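Local coordinates for enterotoxin type A (Staphylococcus aureus, PDB 1DYQ), which acts as a superantigen, binding MHC class II molecules, in part through a zinc ion, together with T-cell receptors, and also causes staphylococcal food poisoning, at residues A[126-131]-A[225-230]; A[142-147]-A[154-159]; A[183-188]-A[197-202]. The protein carries 3 engineered substitutions. One frame throughout, in Å; residues are numbered along the deposited sequence.

Contact 1: residues A[126-131]-A[225-230]. With ZN (zinc ion), chain B.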
loop_
_atom_site.group_PDB
_atom_site.type_symbol
_atom_site.label_atom_id
_atom_site.label_comp_id
_atom_site.label_asym_id
_atom_site.label_seq_id
_atom_site.Cartn_x
_atom_site.Cartn_y
_atom_site.Cartn_z
ATOM N N VAL A 126 -10.497 -2.899 -11.175
ATOM C CA VAL A 126 -10.584 -4.026 -10.257
ATOM C C VAL A 126 -11.909 -3.974 -9.501
ATOM O O VAL A 126 -12.113 -3.110 -8.673
ATOM C CB VAL A 126 -9.435 -4.021 -9.215
ATOM C CG1 VAL A 126 -9.579 -5.201 -8.287
ATOM C CG2 VAL A 126 -8.090 -4.053 -9.959
ATOM N N PRO A 127 -12.806 -4.902 -9.827
ATOM C CA PRO A 127 -14.116 -4.902 -9.162
ATOM C C PRO A 127 -13.948 -5.070 -7.657
ATOM O O PRO A 127 -13.075 -5.817 -7.190
ATOM C CB PRO A 127 -14.829 -6.082 -9.785
ATOM C CG PRO A 127 -14.119 -6.376 -11.051
ATOM C CD PRO A 127 -12.648 -5.998 -10.779
ATOM N N ILE A 128 -14.760 -4.352 -6.899
ATOM C CA ILE A 128 -14.806 -4.450 -5.462
ATOM C C ILE A 128 -16.172 -4.922 -4.945
ATOM O O ILE A 128 -17.189 -4.278 -5.270
ATOM C CB ILE A 128 -14.487 -3.094 -4.779
ATOM C CG1 ILE A 128 -13.057 -2.677 -5.122
ATOM C CG2 ILE A 128 -14.651 -3.247 -3.264
ATOM C CD1 ILE A 128 -12.773 -1.208 -4.999
ATOM N N ASN A 129 -16.171 -5.958 -4.152
ATOM C CA ASN A 129 -17.398 -6.340 -3.404
ATOM C C ASN A 129 -17.237 -5.739 -1.991
ATOM O O ASN A 129 -16.291 -6.109 -1.299
ATOM C CB ASN A 129 -17.508 -7.839 -3.285
ATOM C CG ASN A 129 -17.548 -8.560 -4.633
ATOM O OD1 ASN A 129 -16.778 -9.486 -4.866
ATOM N ND2 ASN A 129 -18.411 -8.093 -5.510
ATOM N N LEU A 130 -18.120 -4.835 -1.621
ATOM C CA LEU A 130 -18.032 -4.228 -0.298
ATOM C C LEU A 130 -19.322 -4.506 0.498
ATOM O O LEU A 130 -20.411 -4.226 -0.003
ATOM C CB LEU A 130 -17.785 -2.731 -0.384
ATOM C CG LEU A 130 -17.494 -2.012 0.939
ATOM C CD1 LEU A 130 -16.552 -0.839 0.689
ATOM C CD2 LEU A 130 -18.791 -1.439 1.546
ATOM N N TRP A 131 -19.151 -4.980 1.697
ATOM C CA TRP A 131 -20.280 -5.175 2.622
ATOM C C TRP A 131 -20.080 -4.265 3.839
ATOM O O TRP A 131 -18.958 -4.179 4.353
ATOM C CB TRP A 131 -20.386 -6.619 3.052
ATOM C CG TRP A 131 -20.803 -7.581 1.977
ATOM C CD1 TRP A 131 -22.080 -7.943 1.668
ATOM C CD2 TRP A 131 -19.949 -8.332 1.107
ATOM N NE1 TRP A 131 -22.081 -8.866 0.650
ATOM C CE2 TRP A 131 -20.775 -9.144 0.297
ATOM C CE3 TRP A 131 -18.564 -8.432 0.937
ATOM C CZ2 TRP A 131 -20.276 -9.984 -0.672
ATOM C CZ3 TRP A 131 -18.062 -9.274 -0.030
ATOM C CH2 TRP A 131 -18.921 -10.059 -0.834
ATOM N N MET A 225 -8.909 -10.653 -11.293
ATOM C CA MET A 225 -8.980 -10.592 -9.809
ATOM C C MET A 225 -10.015 -9.601 -9.371
ATOM O O MET A 225 -10.562 -8.801 -10.126
ATOM C CB MET A 225 -7.579 -10.158 -9.363
ATOM C CG MET A 225 -7.402 -9.964 -7.887
ATOM S SD MET A 225 -7.270 -8.201 -7.353
ATOM C CE MET A 225 -6.095 -7.677 -8.589
ATOM N N HIS A 226 -10.370 -9.685 -8.065
ATOM C CA HIS A 226 -11.240 -8.612 -7.532
ATOM C C HIS A 226 -10.899 -8.443 -6.044
ATOM O O HIS A 226 -10.092 -9.193 -5.522
ATOM C CB HIS A 226 -12.716 -8.932 -7.734
ATOM C CG HIS A 226 -13.145 -10.130 -6.961
ATOM N ND1 HIS A 226 -13.134 -11.401 -7.468
ATOM C CD2 HIS A 226 -13.537 -10.237 -5.661
ATOM C CE1 HIS A 226 -13.502 -12.270 -6.552
ATOM N NE2 HIS A 226 -13.753 -11.577 -5.484
ATOM N N ILE A 227 -11.490 -7.430 -5.440
ATOM C CA ILE A 227 -11.209 -7.114 -4.038
ATOM C C ILE A 227 -12.528 -7.246 -3.238
ATOM O O ILE A 227 -13.536 -6.748 -3.704
ATOM C CB ILE A 227 -10.699 -5.658 -3.959
ATOM C CG1 ILE A 227 -9.235 -5.642 -4.480
ATOM C CG2 ILE A 227 -10.741 -5.154 -2.523
ATOM C CD1 ILE A 227 -8.719 -4.229 -4.734
ATOM N N ASP A 228 -12.381 -7.776 -2.044
ATOM C CA ASP A 228 -13.507 -7.865 -1.119
ATOM C C ASP A 228 -13.203 -7.041 0.140
ATOM O O ASP A 228 -12.116 -7.167 0.686
ATOM C CB ASP A 228 -13.776 -9.300 -0.652
ATOM C CG ASP A 228 -14.015 -10.228 -1.814
ATOM O OD1 ASP A 228 -14.852 -9.956 -2.685
ATOM O OD2 ASP A 228 -13.181 -11.169 -1.852
ATOM N N ILE A 229 -14.174 -6.238 0.515
ATOM C CA ILE A 229 -14.032 -5.391 1.703
ATOM C C ILE A 229 -15.210 -5.653 2.644
ATOM O O ILE A 229 -16.364 -5.580 2.166
ATOM C CB ILE A 229 -13.962 -3.917 1.291
ATOM C CG1 ILE A 229 -12.637 -3.679 0.491
ATOM C CG2 ILE A 229 -13.924 -3.028 2.534
ATOM C CD1 ILE A 229 -12.552 -2.296 -0.095
ATOM N N TYR A 230 -14.926 -5.987 3.855
ATOM C CA TYR A 230 -15.944 -6.219 4.897
ATOM C C TYR A 230 -15.761 -5.174 6.009
ATOM O O TYR A 230 -14.696 -5.164 6.641
ATOM C CB TYR A 230 -15.760 -7.618 5.489
ATOM C CG TYR A 230 -15.679 -8.724 4.464
ATOM C CD1 TYR A 230 -14.461 -9.116 3.918
ATOM C CD2 TYR A 230 -16.836 -9.369 4.009
ATOM C CE1 TYR A 230 -14.385 -10.095 2.955
ATOM C CE2 TYR A 230 -16.759 -10.373 3.062
ATOM C CZ TYR A 230 -15.545 -10.729 2.544
ATOM O OH TYR A 230 -15.444 -11.717 1.579
HETATM ZN ZN ZN B . -13.819 -12.490 -3.459
#
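Ile227 N donates to Pro127 O, the first of four backbone hydrogen bonds that pair strands 128-131 and 226-230 in parallel, their axes 4.6 Å apart and 8° from alignment. Asn129 N then gives to Ile227 O, Ile229 N to Asn129 O, and Trp131 N to Ile229 O, so Ile227, Asn129 and Ile229 each use both their N-H and their carbonyl across the pairing; the N-H...O angles of 154° or more mark a regular parallel pairing.

Apolar contacts occupy the face bearing Ile128, Leu130, Ile227 and Ile229. Ile128 CG2, set anti to its own backbone N, meets Ile229 CD1 at 3.9 Å, while Leu130 CD1 reaches Ile229 CG2. Val126 CG1 packs against Ile227 CD1 at 3.8 Å and also approaches Met225 SD.

On the other face, Trp131 and Tyr230 lie side by side and point the same way. Their planes are only 6° apart, yet the ring centroids of the indole's six-membered part and the phenol are 5.1 Å apart, an offset pair with little overlap whose closest atoms are Trp131 CE3 and Tyr230 CE2.

Metal coordination uses this same face: His226 NE2 and Asp228 OD2 each bind zinc at 2.2 Å, two residues apart on one strand, and His188 completes the protein ligands. This zinc is needed for the toxin's interaction with MHC class II.

In the beta-grasp domain, strand 226-232 lies between strands 119-132 and 182-188, and helix 153-168 covers the apolar face through Leu164 against Leu130 and Ile229.

Contact 2: residues A[142-147]-A[154-159]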
loop_
_atom_site.group_PDB
_atom_site.type_symbol
_atom_site.label_atom_id
_atom_site.label_comp_id
_atom_site.label_asym_id
_atom_site.label_seq_id
_atom_site.Cartn_x
_atom_site.Cartn_y
_atom_site.Cartn_z
ATOM N N GLU A 142 -14.328 2.430 -11.222
ATOM C CA GLU A 142 -13.043 3.058 -11.401
ATOM C C GLU A 142 -12.275 3.255 -10.090
ATOM O O GLU A 142 -11.218 3.899 -10.137
ATOM C CB GLU A 142 -13.144 4.445 -12.049
ATOM C CG GLU A 142 -14.347 4.754 -12.863
ATOM C CD GLU A 142 -15.621 4.955 -12.064
ATOM O OE1 GLU A 142 -15.709 5.922 -11.278
ATOM O OE2 GLU A 142 -16.538 4.119 -12.232
ATOM N N THR A 143 -12.815 2.848 -8.963
ATOM C CA THR A 143 -12.188 3.112 -7.671
ATOM C C THR A 143 -10.772 2.570 -7.563
ATOM O O THR A 143 -9.881 3.280 -7.073
ATOM C CB THR A 143 -13.043 2.519 -6.526
ATOM O OG1 THR A 143 -14.354 3.128 -6.596
ATOM C CG2 THR A 143 -12.427 2.818 -5.193
ATOM N N VAL A 144 -10.555 1.330 -7.928
ATOM C CA VAL A 144 -9.206 0.739 -7.945
ATOM C C VAL A 144 -8.884 0.320 -9.364
ATOM O O VAL A 144 -9.685 -0.410 -9.985
ATOM C CB VAL A 144 -9.087 -0.447 -6.998
ATOM C CG1 VAL A 144 -7.719 -1.115 -7.117
ATOM C CG2 VAL A 144 -9.327 0.004 -5.555
ATOM N N LYS A 145 -7.773 0.779 -9.922
ATOM C CA LYS A 145 -7.446 0.446 -11.300
ATOM C C LYS A 145 -5.942 0.227 -11.440
ATOM O O LYS A 145 -5.169 0.817 -10.655
ATOM C CB LYS A 145 -7.858 1.587 -12.250
ATOM C CG LYS A 145 -7.244 2.909 -11.866
ATOM C CD LYS A 145 -7.541 4.056 -12.756
ATOM C CE LYS A 145 -9.013 4.383 -12.864
ATOM N NZ LYS A 145 -9.756 3.274 -13.541
ATOM N N THR A 146 -5.559 -0.487 -12.461
ATOM C CA THR A 146 -4.106 -0.675 -12.697
ATOM C C THR A 146 -3.848 -0.907 -14.161
ATOM O O THR A 146 -4.710 -1.403 -14.894
ATOM C CB THR A 146 -3.523 -1.764 -11.821
ATOM O OG1 THR A 146 -2.070 -1.790 -12.050
ATOM C CG2 THR A 146 -4.072 -3.139 -12.111
ATOM N N ASN A 147 -2.676 -0.499 -14.642
ATOM C CA ASN A 147 -2.251 -0.834 -15.994
ATOM C C ASN A 147 -1.265 -1.994 -15.985
ATOM O O ASN A 147 -0.734 -2.392 -17.030
ATOM C CB ASN A 147 -1.554 0.394 -16.636
ATOM C CG ASN A 147 -2.446 1.599 -16.739
ATOM O OD1 ASN A 147 -3.443 1.582 -17.456
ATOM N ND2 ASN A 147 -2.097 2.667 -16.025
ATOM N N GLN A 154 0.457 -3.368 -2.576
ATOM C CA GLN A 154 0.521 -1.985 -2.161
ATOM C C GLN A 154 -0.224 -1.043 -3.067
ATOM O O GLN A 154 -1.019 -0.212 -2.608
ATOM C CB GLN A 154 2.010 -1.526 -1.992
ATOM C CG GLN A 154 2.128 -0.044 -1.713
ATOM C CD GLN A 154 3.545 0.405 -1.266
ATOM O OE1 GLN A 154 3.644 1.520 -0.742
ATOM N NE2 GLN A 154 4.513 -0.406 -1.546
ATOM N N GLU A 155 -0.050 -1.130 -4.388
ATOM C CA GLU A 155 -0.731 -0.265 -5.329
ATOM C C GLU A 155 -2.267 -0.364 -5.186
ATOM O O GLU A 155 -2.942 0.634 -5.263
ATOM C CB GLU A 155 -0.307 -0.545 -6.768
ATOM C CG GLU A 155 -1.088 0.205 -7.821
ATOM C CD GLU A 155 -0.539 0.076 -9.215
ATOM O OE1 GLU A 155 0.658 -0.261 -9.381
ATOM O OE2 GLU A 155 -1.310 0.300 -10.187
ATOM N N LEU A 156 -2.731 -1.597 -5.032
ATOM C CA LEU A 156 -4.182 -1.823 -4.903
ATOM C C LEU A 156 -4.694 -1.396 -3.535
ATOM O O LEU A 156 -5.757 -0.729 -3.479
ATOM C CB LEU A 156 -4.495 -3.313 -5.084
ATOM C CG LEU A 156 -4.045 -3.922 -6.426
ATOM C CD1 LEU A 156 -4.401 -5.398 -6.437
ATOM C CD2 LEU A 156 -4.647 -3.179 -7.599
ATOM N N ASP A 157 -3.957 -1.666 -2.482
ATOM C CA ASP A 157 -4.391 -1.332 -1.118
ATOM C C ASP A 157 -4.388 0.153 -0.876
ATOM O O ASP A 157 -5.310 0.703 -0.266
ATOM C CB ASP A 157 -3.474 -2.091 -0.145
ATOM C CG ASP A 157 -4.013 -2.210 1.261
ATOM O OD1 ASP A 157 -5.257 -2.081 1.439
ATOM O OD2 ASP A 157 -3.220 -2.434 2.199
ATOM N N LEU A 158 -3.405 0.902 -1.406
ATOM C CA LEU A 158 -3.426 2.359 -1.282
ATOM C C LEU A 158 -4.689 2.930 -1.920
ATOM O O LEU A 158 -5.335 3.829 -1.376
ATOM C CB LEU A 158 -2.166 2.952 -1.938
ATOM C CG LEU A 158 -0.869 2.719 -1.147
ATOM C CD1 LEU A 158 0.331 3.152 -2.033
ATOM C CD2 LEU A 158 -0.889 3.519 0.149
ATOM N N GLN A 159 -5.038 2.428 -3.114
ATOM C CA GLN A 159 -6.206 2.965 -3.799
ATOM C C GLN A 159 -7.481 2.589 -3.027
ATOM O O GLN A 159 -8.319 3.494 -2.853
ATOM C CB GLN A 159 -6.323 2.486 -5.229
ATOM C CG GLN A 159 -5.226 2.988 -6.172
ATOM C CD GLN A 159 -5.426 2.314 -7.549
ATOM O OE1 GLN A 159 -6.342 2.703 -8.262
ATOM N NE2 GLN A 159 -4.552 1.393 -7.852
HETATM O O HOH W 1 -7.410 5.224 -8.317
HETATM O O HOH W 2 -9.210 5.146 -4.917
HETATM O O HOH W 3 -0.805 0.918 -12.929
#
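Val144 and Gln159 bring the backbones nearest, CA to CA 5.6 Å, where the chain around Val144 and Lys145 passes one side of residues 154-159 of helix 153-168. Gln159 spans the gap with an extended chain, its CG anti to the carbonyl carbon (chi1 -67°), and its amide grips both polar atoms of one backbone residue: OE1 accepts from Lys145 N at 2.9 Å, and NE2 donates to Lys145 O at 2.9 Å. The first donor is tilted 30° from the amide carbonyl plane, whereas Lys145 O lies close to the amide plane. NE2 also gives to Glu155 O, one turn back, at 3.1 Å; with these bonds from both its ends the amide's rotation is well fixed.

Thr146 OG1 donates to Glu155 OE2 at 2.9 Å, meeting it from above the carboxylate plane, while the other oxygen of Glu155 forms a salt bridge with Lys148. A water bridges Asn147 N and Glu155 OE2, and another joins Thr143 O to Gln159 O. Apolar contact comes from Val144 CG1 on Leu156 CD2, 3.7 Å, their side chains crossing near a right angle.

The contact thus packs the beta-grasp domain's helix 153-168 against its sheet near strand 145-148, which pairs with strand 119-132; Leu156 carries the helix on to Phe187 of strand 182-188.

Contact 3: residues A[183-188]-A[197-202]. With ZN (zinc ion), chain B.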
loop_
_atom_site.group_PDB
_atom_site.type_symbol
_atom_site.label_atom_id
_atom_site.label_comp_id
_atom_site.label_asym_id
_atom_site.label_seq_id
_atom_site.Cartn_x
_atom_site.Cartn_y
_atom_site.Cartn_z
ATOM N N GLY A 183 -12.679 -3.991 10.203
ATOM C CA GLY A 183 -12.677 -4.072 8.730
ATOM C C GLY A 183 -11.580 -4.980 8.201
ATOM O O GLY A 183 -10.534 -5.152 8.823
ATOM N N LEU A 184 -11.911 -5.659 7.107
ATOM C CA LEU A 184 -11.035 -6.623 6.453
ATOM C C LEU A 184 -11.017 -6.364 4.937
ATOM O O LEU A 184 -12.019 -6.017 4.336
ATOM C CB LEU A 184 -11.620 -8.042 6.666
ATOM C CG LEU A 184 -10.948 -9.150 5.841
ATOM C CD1 LEU A 184 -9.549 -9.420 6.360
ATOM C CD2 LEU A 184 -11.779 -10.438 5.963
ATOM N N ILE A 185 -9.803 -6.393 4.354
ATOM C CA ILE A 185 -9.692 -6.274 2.895
ATOM C C ILE A 185 -8.968 -7.507 2.350
ATOM O O ILE A 185 -8.040 -8.026 2.951
ATOM C CB ILE A 185 -8.964 -4.998 2.454
ATOM C CG1 ILE A 185 -8.924 -4.896 0.914
ATOM C CG2 ILE A 185 -7.546 -4.958 3.018
ATOM C CD1 ILE A 185 -8.660 -3.463 0.433
ATOM N N VAL A 186 -9.549 -8.065 1.292
ATOM C CA VAL A 186 -9.031 -9.274 0.666
ATOM C C VAL A 186 -8.799 -9.018 -0.828
ATOM O O VAL A 186 -9.634 -8.518 -1.560
ATOM C CB VAL A 186 -10.042 -10.435 0.816
ATOM C CG1 VAL A 186 -9.519 -11.713 0.190
ATOM C CG2 VAL A 186 -10.391 -10.666 2.282
ATOM N N PHE A 187 -7.583 -9.402 -1.251
ATOM C CA PHE A 187 -7.172 -9.280 -2.648
ATOM C C PHE A 187 -7.286 -10.680 -3.272
ATOM O O PHE A 187 -6.499 -11.567 -3.092
ATOM C CB PHE A 187 -5.715 -8.750 -2.701
ATOM C CG PHE A 187 -5.602 -7.395 -2.016
ATOM C CD1 PHE A 187 -5.884 -6.243 -2.651
ATOM C CD2 PHE A 187 -5.227 -7.382 -0.655
ATOM C CE1 PHE A 187 -5.846 -5.002 -2.002
ATOM C CE2 PHE A 187 -5.203 -6.143 0.014
ATOM C CZ PHE A 187 -5.496 -4.994 -0.652
ATOM N N HIS A 188 -8.501 -10.862 -3.869
ATOM C CA HIS A 188 -8.934 -12.203 -4.240
ATOM C C HIS A 188 -8.534 -12.574 -5.658
ATOM O O HIS A 188 -9.174 -12.213 -6.622
ATOM C CB HIS A 188 -10.459 -12.327 -4.088
ATOM C CG HIS A 188 -10.892 -13.779 -3.999
ATOM N ND1 HIS A 188 -12.177 -14.044 -3.589
ATOM C CD2 HIS A 188 -10.319 -14.955 -4.159
ATOM C CE1 HIS A 188 -12.415 -15.335 -3.561
ATOM N NE2 HIS A 188 -11.272 -15.932 -3.909
ATOM N N TYR A 197 -5.769 -8.272 4.763
ATOM C CA TYR A 197 -5.247 -7.407 5.807
ATOM C C TYR A 197 -6.400 -6.943 6.718
ATOM O O TYR A 197 -7.448 -6.548 6.197
ATOM C CB TYR A 197 -4.626 -6.130 5.228
ATOM C CG TYR A 197 -3.372 -6.336 4.415
ATOM C CD1 TYR A 197 -2.344 -7.139 4.851
ATOM C CD2 TYR A 197 -3.202 -5.632 3.226
ATOM C CE1 TYR A 197 -1.206 -7.329 4.076
ATOM C CE2 TYR A 197 -2.067 -5.778 2.459
ATOM C CZ TYR A 197 -1.061 -6.608 2.908
ATOM O OH TYR A 197 0.072 -6.788 2.149
ATOM N N ASP A 198 -6.114 -6.934 7.985
ATOM C CA ASP A 198 -7.064 -6.310 8.962
ATOM C C ASP A 198 -6.846 -4.817 8.887
ATOM O O ASP A 198 -5.732 -4.307 9.059
ATOM C CB ASP A 198 -6.767 -6.918 10.325
ATOM C CG ASP A 198 -7.588 -6.309 11.454
ATOM O OD1 ASP A 198 -8.173 -5.262 11.240
ATOM O OD2 ASP A 198 -7.614 -6.952 12.533
ATOM N N LEU A 199 -7.910 -4.054 8.584
ATOM C CA LEU A 199 -7.777 -2.620 8.388
ATOM C C LEU A 199 -7.391 -1.908 9.676
ATOM O O LEU A 199 -6.936 -0.758 9.562
ATOM C CB LEU A 199 -9.071 -2.037 7.798
ATOM C CG LEU A 199 -9.434 -2.549 6.403
ATOM C CD1 LEU A 199 -10.838 -2.035 6.001
ATOM C CD2 LEU A 199 -8.435 -2.047 5.363
ATOM N N PHE A 200 -7.592 -2.512 10.821
ATOM C CA PHE A 200 -7.200 -1.959 12.112
ATOM C C PHE A 200 -6.201 -2.838 12.832
ATOM O O PHE A 200 -6.019 -2.750 14.056
ATOM C CB PHE A 200 -8.448 -1.759 13.003
ATOM C CG PHE A 200 -9.404 -0.764 12.439
ATOM C CD1 PHE A 200 -9.149 0.603 12.535
ATOM C CD2 PHE A 200 -10.538 -1.148 11.726
ATOM C CE1 PHE A 200 -10.012 1.535 12.040
ATOM C CE2 PHE A 200 -11.416 -0.215 11.222
ATOM C CZ PHE A 200 -11.161 1.141 11.370
ATOM N N GLY A 201 -5.425 -3.641 12.093
ATOM C CA GLY A 201 -4.545 -4.613 12.642
ATOM C C GLY A 201 -3.182 -4.110 13.046
ATOM O O GLY A 201 -2.471 -4.803 13.782
ATOM N N ALA A 202 -2.789 -2.936 12.551
ATOM C CA ALA A 202 -1.408 -2.492 12.806
ATOM C C ALA A 202 -1.236 -1.671 14.050
ATOM O O ALA A 202 -2.181 -1.112 14.612
ATOM C CB ALA A 202 -0.899 -1.736 11.571
HETATM ZN ZN ZN B . -13.819 -12.490 -3.459
HETATM O O HOH W 4 -10.651 -4.680 12.089
#
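Ile185 and Tyr197 form an antiparallel hydrogen-bonded pair in the beta hairpin of strands 182-188 and 195-198, part of the beta-grasp domain. Ile185 N gives to Tyr197 O at 3.0 Å and Tyr197 N to Ile185 O at 2.9 Å. Leu184 and Asp198 make the adjacent non-hydrogen-bonded pair.

Leu199 can be followed outward. Its backbone N donates to Gly183 O at 2.9 Å, from above the carbonyl plane. Its CB lies 3.6 Å from Gly183 O, and CG, anti to the carbonyl carbon (chi1 -64°), sits over Gly183 C. There the branches part: CD1 stays with Gly183, 3.9 Å from its CA, whereas CD2 reaches Ile185 CG2 at 3.8 Å. Leu199 thus lies directly against the Gly183 backbone, where there is no side chain.

Farther along, Phe187 CE2 approaches Tyr197 CD2, which meets the Phe187 ring at its edge. At the end of strand 182-188, His188 ND1 binds the zinc at 2.3 Å, an ion held also by strand 226-232.

The chain leaves the hairpin by a type I turn from Asp198 to Gly201. Inside it, an Asx turn forms where Phe200 N donates to Asp198 OD1 at 2.8 Å, from above the carboxylate plane.

Overall arrangement
From the N terminus, the chain reaches the beta-grasp domain on strand 119-132, whose residues 126-131 open contact 1. The short loop of contact 2 closes first, bringing helix 153-168 back against the chain around strand 145-148. Contact 3 follows in series, folding 197-202 onto strand 182-188. Contact 1 closes last, when 225-230 returns beside 126-131, so its long loop encloses both others without crossing. Strand 226-232 links contacts 1 and 3 through Asp228 O with Val186 N and His226 O with His188 N, and the zinc joins them again. Contact 2 meets contact 1 through Val126 N and Val144 O, and contact 3 where Asp157 packs on Phe187.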